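Local coordinates for protein magnesium-protoporphyrin O-methyltransferase (Synechocystis sp., PDB 4QDJ) that methylates magnesium protoporphyrin IX to its monomethyl ester in chlorophyll biosynthesis, using S-adenosylmethionine as the methyl donor, at residues 35-47 with 213-225. Numbering follows the deposited sequence. Where two conformers were deposited one is given.
Sequences FVQKDIRVGHQQT and GMTSTRFYYSRIL. With SAM (S-adenosylmethionine), chain B.
Asp39 OD2 accepts two hydrogen bonds from the turn at 217-220: a very short one from Thr217 OG1 (2.5 Å) and one from Phe219 N (2.7 Å), the latter from above the carboxylate plane. Asp39 OD1 is hydrogen-bonded by Arg218 N on its syn side at 3.2 Å. With CG anti to the backbone N (chi1 -177°), the carboxylate reaches from helix 35-58 into the turn. Putting an alanine here is likely to leave Thr217 OG1 and the Arg218 and Phe219 amides without their acceptor and let the turn shift. This turn links strands 207-216 and 221-229 into a hairpin, the last two in sequence of the class I methyltransferase sheet, 207-216 at its edge; the helix runs almost antiparallel to 213-216. Val36 CG2 sits over one face of the Phe219 ring, 4.0 Å from its centroid, Arg218 CG over the other. Gly43, with no CB to strike Tyr220 CD2, lets that ring lie flat against the helix backbone. At the ring's far end Thr47 OG1, 2.8 Å from Tyr220 OH, is hydrogen-bonded to Thr215 OG1 (3.0 Å); Tyr220 OH is hydrogen-bonded to Asp135. The next helix residue, His44, donates from NE2 to SAM OXT (2.7 Å), its ring stacked with Tyr28.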
# COMPACT_ATOMS: atom_id res chain seq x y z
N PHE A 35 -2.82 -17.23 16.22
CA PHE A 35 -1.67 -16.46 16.71
C PHE A 35 -0.77 -15.96 15.58
O PHE A 35 -0.08 -14.95 15.73
CB PHE A 35 -0.88 -17.23 17.78
CG PHE A 35 -0.01 -18.32 17.24
CD1 PHE A 35 -0.52 -19.58 16.99
CD2 PHE A 35 1.34 -18.09 17.01
CE1 PHE A 35 0.29 -20.59 16.50
CE2 PHE A 35 2.16 -19.10 16.52
CZ PHE A 35 1.63 -20.35 16.27
N VAL A 36 -0.78 -16.66 14.45
CA VAL A 36 -0.03 -16.22 13.27
C VAL A 36 -0.68 -14.98 12.66
O VAL A 36 -0.01 -13.99 12.37
CB VAL A 36 0.06 -17.33 12.21
CG1 VAL A 36 0.76 -16.82 10.96
CG2 VAL A 36 0.76 -18.56 12.78
N GLN A 37 -1.99 -15.06 12.47
CA GLN A 37 -2.77 -13.95 11.92
C GLN A 37 -2.72 -12.73 12.84
O GLN A 37 -2.69 -11.59 12.37
CB GLN A 37 -4.22 -14.38 11.69
CG GLN A 37 -4.39 -15.44 10.61
CD GLN A 37 -5.73 -16.14 10.69
OE1 GLN A 37 -6.47 -16.00 11.67
NE2 GLN A 37 -6.05 -16.92 9.66
N LYS A 38 -2.72 -12.97 14.15
CA LYS A 38 -2.65 -11.88 15.12
C LYS A 38 -1.31 -11.16 15.01
O LYS A 38 -1.24 -9.94 15.11
CB LYS A 38 -2.85 -12.42 16.54
CG LYS A 38 -2.87 -11.35 17.61
CD LYS A 38 -3.93 -10.30 17.33
CE LYS A 38 -4.26 -9.50 18.58
NZ LYS A 38 -3.05 -8.94 19.23
N ASP A 39 -0.25 -11.93 14.81
CA ASP A 39 1.09 -11.38 14.63
C ASP A 39 1.15 -10.50 13.38
O ASP A 39 1.77 -9.43 13.38
CB ASP A 39 2.12 -12.51 14.54
CG ASP A 39 3.53 -11.99 14.43
OD1 ASP A 39 4.15 -11.73 15.49
OD2 ASP A 39 4.03 -11.85 13.30
N ILE A 40 0.49 -10.95 12.31
CA ILE A 40 0.42 -10.19 11.07
C ILE A 40 -0.40 -8.91 11.25
O ILE A 40 -0.01 -7.84 10.77
CB ILE A 40 -0.18 -11.04 9.93
CG1 ILE A 40 0.73 -12.23 9.62
CG2 ILE A 40 -0.41 -10.20 8.69
CD1 ILE A 40 0.15 -13.20 8.62
N ARG A 41 -1.52 -9.03 11.96
CA ARG A 41 -2.35 -7.87 12.27
C ARG A 41 -1.56 -6.79 12.99
O ARG A 41 -1.57 -5.62 12.61
CB ARG A 41 -3.56 -8.29 13.11
CG ARG A 41 -4.37 -7.12 13.66
CD ARG A 41 -5.48 -7.59 14.59
NE ARG A 41 -6.56 -8.24 13.85
CZ ARG A 41 -7.57 -8.88 14.44
NH1 ARG A 41 -7.62 -8.97 15.76
NH2 ARG A 41 -8.52 -9.44 13.70
N VAL A 42 -0.84 -7.20 14.04
CA VAL A 42 -0.05 -6.27 14.84
C VAL A 42 1.11 -5.67 14.04
O VAL A 42 1.36 -4.46 14.10
CB VAL A 42 0.49 -6.96 16.11
CG1 VAL A 42 1.47 -6.06 16.85
CG2 VAL A 42 -0.66 -7.36 17.03
N GLY A 43 1.81 -6.50 13.28
CA GLY A 43 2.92 -6.03 12.47
C GLY A 43 2.48 -5.04 11.41
O GLY A 43 3.09 -3.99 11.22
N HIS A 44 1.40 -5.38 10.71
CA HIS A 44 0.85 -4.50 9.69
C HIS A 44 0.40 -3.17 10.28
O HIS A 44 0.59 -2.11 9.68
CB HIS A 44 -0.30 -5.19 8.95
CG HIS A 44 -1.08 -4.27 8.07
ND1 HIS A 44 -2.31 -3.76 8.42
CD2 HIS A 44 -0.80 -3.76 6.84
CE1 HIS A 44 -2.76 -2.98 7.45
NE2 HIS A 44 -1.86 -2.96 6.48
N GLN A 45 -0.19 -3.22 11.47
CA GLN A 45 -0.61 -1.99 12.14
C GLN A 45 0.59 -1.10 12.46
O GLN A 45 0.51 0.12 12.39
CB GLN A 45 -1.41 -2.29 13.41
CG GLN A 45 -2.00 -1.06 14.07
CD GLN A 45 -3.05 -0.38 13.21
OE1 GLN A 45 -4.02 -1.02 12.80
NE2 GLN A 45 -2.87 0.90 12.94
N GLN A 46 1.72 -1.73 12.80
CA GLN A 46 2.94 -0.98 13.07
C GLN A 46 3.45 -0.29 11.81
O GLN A 46 3.88 0.87 11.86
CB GLN A 46 4.02 -1.90 13.65
CG GLN A 46 5.34 -1.19 13.93
CD GLN A 46 6.33 -2.07 14.66
OE1 GLN A 46 5.96 -2.87 15.51
NE2 GLN A 46 7.61 -1.92 14.32
N THR A 47 3.39 -0.99 10.68
CA THR A 47 3.80 -0.42 9.41
C THR A 47 2.95 0.80 9.06
O THR A 47 3.47 1.86 8.72
CB THR A 47 3.72 -1.45 8.27
OG1 THR A 47 4.60 -2.54 8.55
CG2 THR A 47 4.11 -0.82 6.94
N GLY A 213 12.37 2.47 7.46
CA GLY A 213 11.84 1.82 8.63
C GLY A 213 11.87 0.32 8.46
O GLY A 213 12.22 -0.19 7.39
N MET A 214 11.50 -0.39 9.51
CA MET A 214 11.49 -1.84 9.47
C MET A 214 10.54 -2.37 10.53
O MET A 214 10.69 -2.08 11.71
CB MET A 214 12.89 -2.40 9.70
CG MET A 214 12.95 -3.92 9.66
SD MET A 214 12.64 -4.58 8.01
CE MET A 214 12.38 -6.31 8.37
N THR A 215 9.56 -3.15 10.09
CA THR A 215 8.70 -3.84 11.03
C THR A 215 9.12 -5.30 11.06
O THR A 215 9.18 -5.96 10.02
CB THR A 215 7.22 -3.75 10.63
OG1 THR A 215 6.85 -2.37 10.50
CG2 THR A 215 6.34 -4.41 11.69
N SER A 216 9.43 -5.80 12.25
CA SER A 216 9.88 -7.17 12.40
C SER A 216 9.13 -7.85 13.53
O SER A 216 9.33 -7.53 14.70
CB SER A 216 11.38 -7.22 12.67
OG SER A 216 12.12 -6.65 11.61
N THR A 217 8.24 -8.77 13.18
CA THR A 217 7.59 -9.62 14.17
C THR A 217 7.91 -11.07 13.83
O THR A 217 8.78 -11.34 13.00
CB THR A 217 6.07 -9.42 14.20
OG1 THR A 217 5.50 -9.89 12.97
CG2 THR A 217 5.73 -7.94 14.38
N ARG A 218 7.21 -12.00 14.46
CA ARG A 218 7.48 -13.41 14.25
C ARG A 218 7.14 -13.88 12.84
O ARG A 218 7.90 -14.64 12.23
CB ARG A 218 6.73 -14.25 15.29
CG ARG A 218 7.08 -15.73 15.28
CD ARG A 218 6.66 -16.39 16.58
NE ARG A 218 6.76 -17.85 16.51
CZ ARG A 218 6.92 -18.63 17.57
NH1 ARG A 218 7.00 -18.11 18.78
NH2 ARG A 218 7.00 -19.95 17.41
N PHE A 219 6.03 -13.39 12.30
CA PHE A 219 5.55 -13.86 11.00
C PHE A 219 5.34 -12.73 10.00
O PHE A 219 4.82 -12.96 8.91
CB PHE A 219 4.23 -14.63 11.17
CG PHE A 219 4.33 -15.81 12.08
CD1 PHE A 219 4.91 -16.99 11.64
CD2 PHE A 219 3.85 -15.75 13.38
CE1 PHE A 219 5.00 -18.09 12.47
CE2 PHE A 219 3.94 -16.84 14.22
CZ PHE A 219 4.51 -18.01 13.77
N TYR A 220 5.76 -11.53 10.36
CA TYR A 220 5.56 -10.37 9.50
C TYR A 220 6.84 -9.55 9.41
O TYR A 220 7.40 -9.14 10.43
CB TYR A 220 4.40 -9.51 10.02
CG TYR A 220 4.16 -8.23 9.24
CD1 TYR A 220 3.31 -8.21 8.15
CD2 TYR A 220 4.78 -7.05 9.62
CE1 TYR A 220 3.08 -7.04 7.44
CE2 TYR A 220 4.56 -5.87 8.92
CZ TYR A 220 3.71 -5.87 7.83
OH TYR A 220 3.50 -4.70 7.15
N TYR A 221 7.31 -9.32 8.19
CA TYR A 221 8.53 -8.57 7.96
C TYR A 221 8.31 -7.57 6.85
O TYR A 221 8.00 -7.94 5.72
CB TYR A 221 9.68 -9.51 7.61
CG TYR A 221 9.91 -10.60 8.63
CD1 TYR A 221 10.77 -10.41 9.70
CD2 TYR A 221 9.26 -11.82 8.52
CE1 TYR A 221 10.97 -11.41 10.64
CE2 TYR A 221 9.45 -12.82 9.45
CZ TYR A 221 10.31 -12.61 10.50
OH TYR A 221 10.52 -13.61 11.43
N SER A 222 8.45 -6.29 7.17
CA SER A 222 8.18 -5.24 6.20
C SER A 222 9.22 -4.13 6.29
O SER A 222 9.29 -3.41 7.28
CB SER A 222 6.77 -4.67 6.40
OG SER A 222 6.39 -3.86 5.30
N ARG A 223 10.02 -4.02 5.24
CA ARG A 223 11.01 -2.96 5.11
C ARG A 223 10.35 -1.77 4.44
O ARG A 223 9.75 -1.91 3.38
CB ARG A 223 12.19 -3.46 4.28
CG ARG A 223 13.26 -2.42 3.99
CD ARG A 223 13.99 -1.99 5.25
NE ARG A 223 15.24 -1.30 4.92
CZ ARG A 223 15.74 -0.28 5.61
NH1 ARG A 223 15.10 0.18 6.67
NH2 ARG A 223 16.88 0.27 5.22
N ILE A 224 10.46 -0.59 5.05
CA ILE A 224 9.80 0.60 4.54
C ILE A 224 10.83 1.61 4.04
O ILE A 224 11.76 1.96 4.76
CB ILE A 224 8.94 1.27 5.63
CG1 ILE A 224 8.15 0.21 6.41
CG2 ILE A 224 8.00 2.30 5.02
CD1 ILE A 224 7.49 0.75 7.66
N LEU A 225 10.65 2.08 2.81
CA LEU A 225 11.54 3.10 2.24
C LEU A 225 10.76 4.34 1.84
O LEU A 225 9.75 4.25 1.15
CB LEU A 225 12.27 2.56 1.01
CG LEU A 225 13.14 1.32 1.19
CD1 LEU A 225 13.77 0.92 -0.14
CD2 LEU A 225 14.21 1.55 2.25
N SAM B . -1.76 -1.55 1.15
CA SAM B . -2.82 -2.11 1.99
C SAM B . -2.40 -2.12 3.45
O SAM B . -1.21 -2.16 3.77
OXT SAM B . -3.25 -2.09 4.35
CB SAM B . -3.24 -3.51 1.53
CG SAM B . -2.15 -4.58 1.50
SD SAM B . -2.82 -6.21 1.02
CE SAM B . -1.53 -7.33 1.63
C5' SAM B . -2.42 -6.23 -0.74
C4' SAM B . -3.46 -5.48 -1.56
O4' SAM B . -2.88 -5.11 -2.79
C3' SAM B . -4.69 -6.32 -1.88
O3' SAM B . -5.84 -5.61 -1.48
C2' SAM B . -4.67 -6.46 -3.38
O2' SAM B . -5.97 -6.44 -3.94
C1' SAM B . -3.85 -5.25 -3.80
N9 SAM B . -3.21 -5.40 -5.11
C8 SAM B . -2.50 -6.47 -5.58
N7 SAM B . -2.08 -6.18 -6.83
C5 SAM B . -2.52 -4.95 -7.16
C6 SAM B . -2.38 -4.18 -8.31
N6 SAM B . -1.70 -4.65 -9.36
N1 SAM B . -2.95 -2.93 -8.36
C2 SAM B . -3.65 -2.44 -7.27
N3 SAM B . -3.79 -3.21 -6.14
C4 SAM B . -3.22 -4.44 -6.09
O HOH W 1 7.57 -0.06 11.73
O HOH W 2 9.45 -3.91 14.53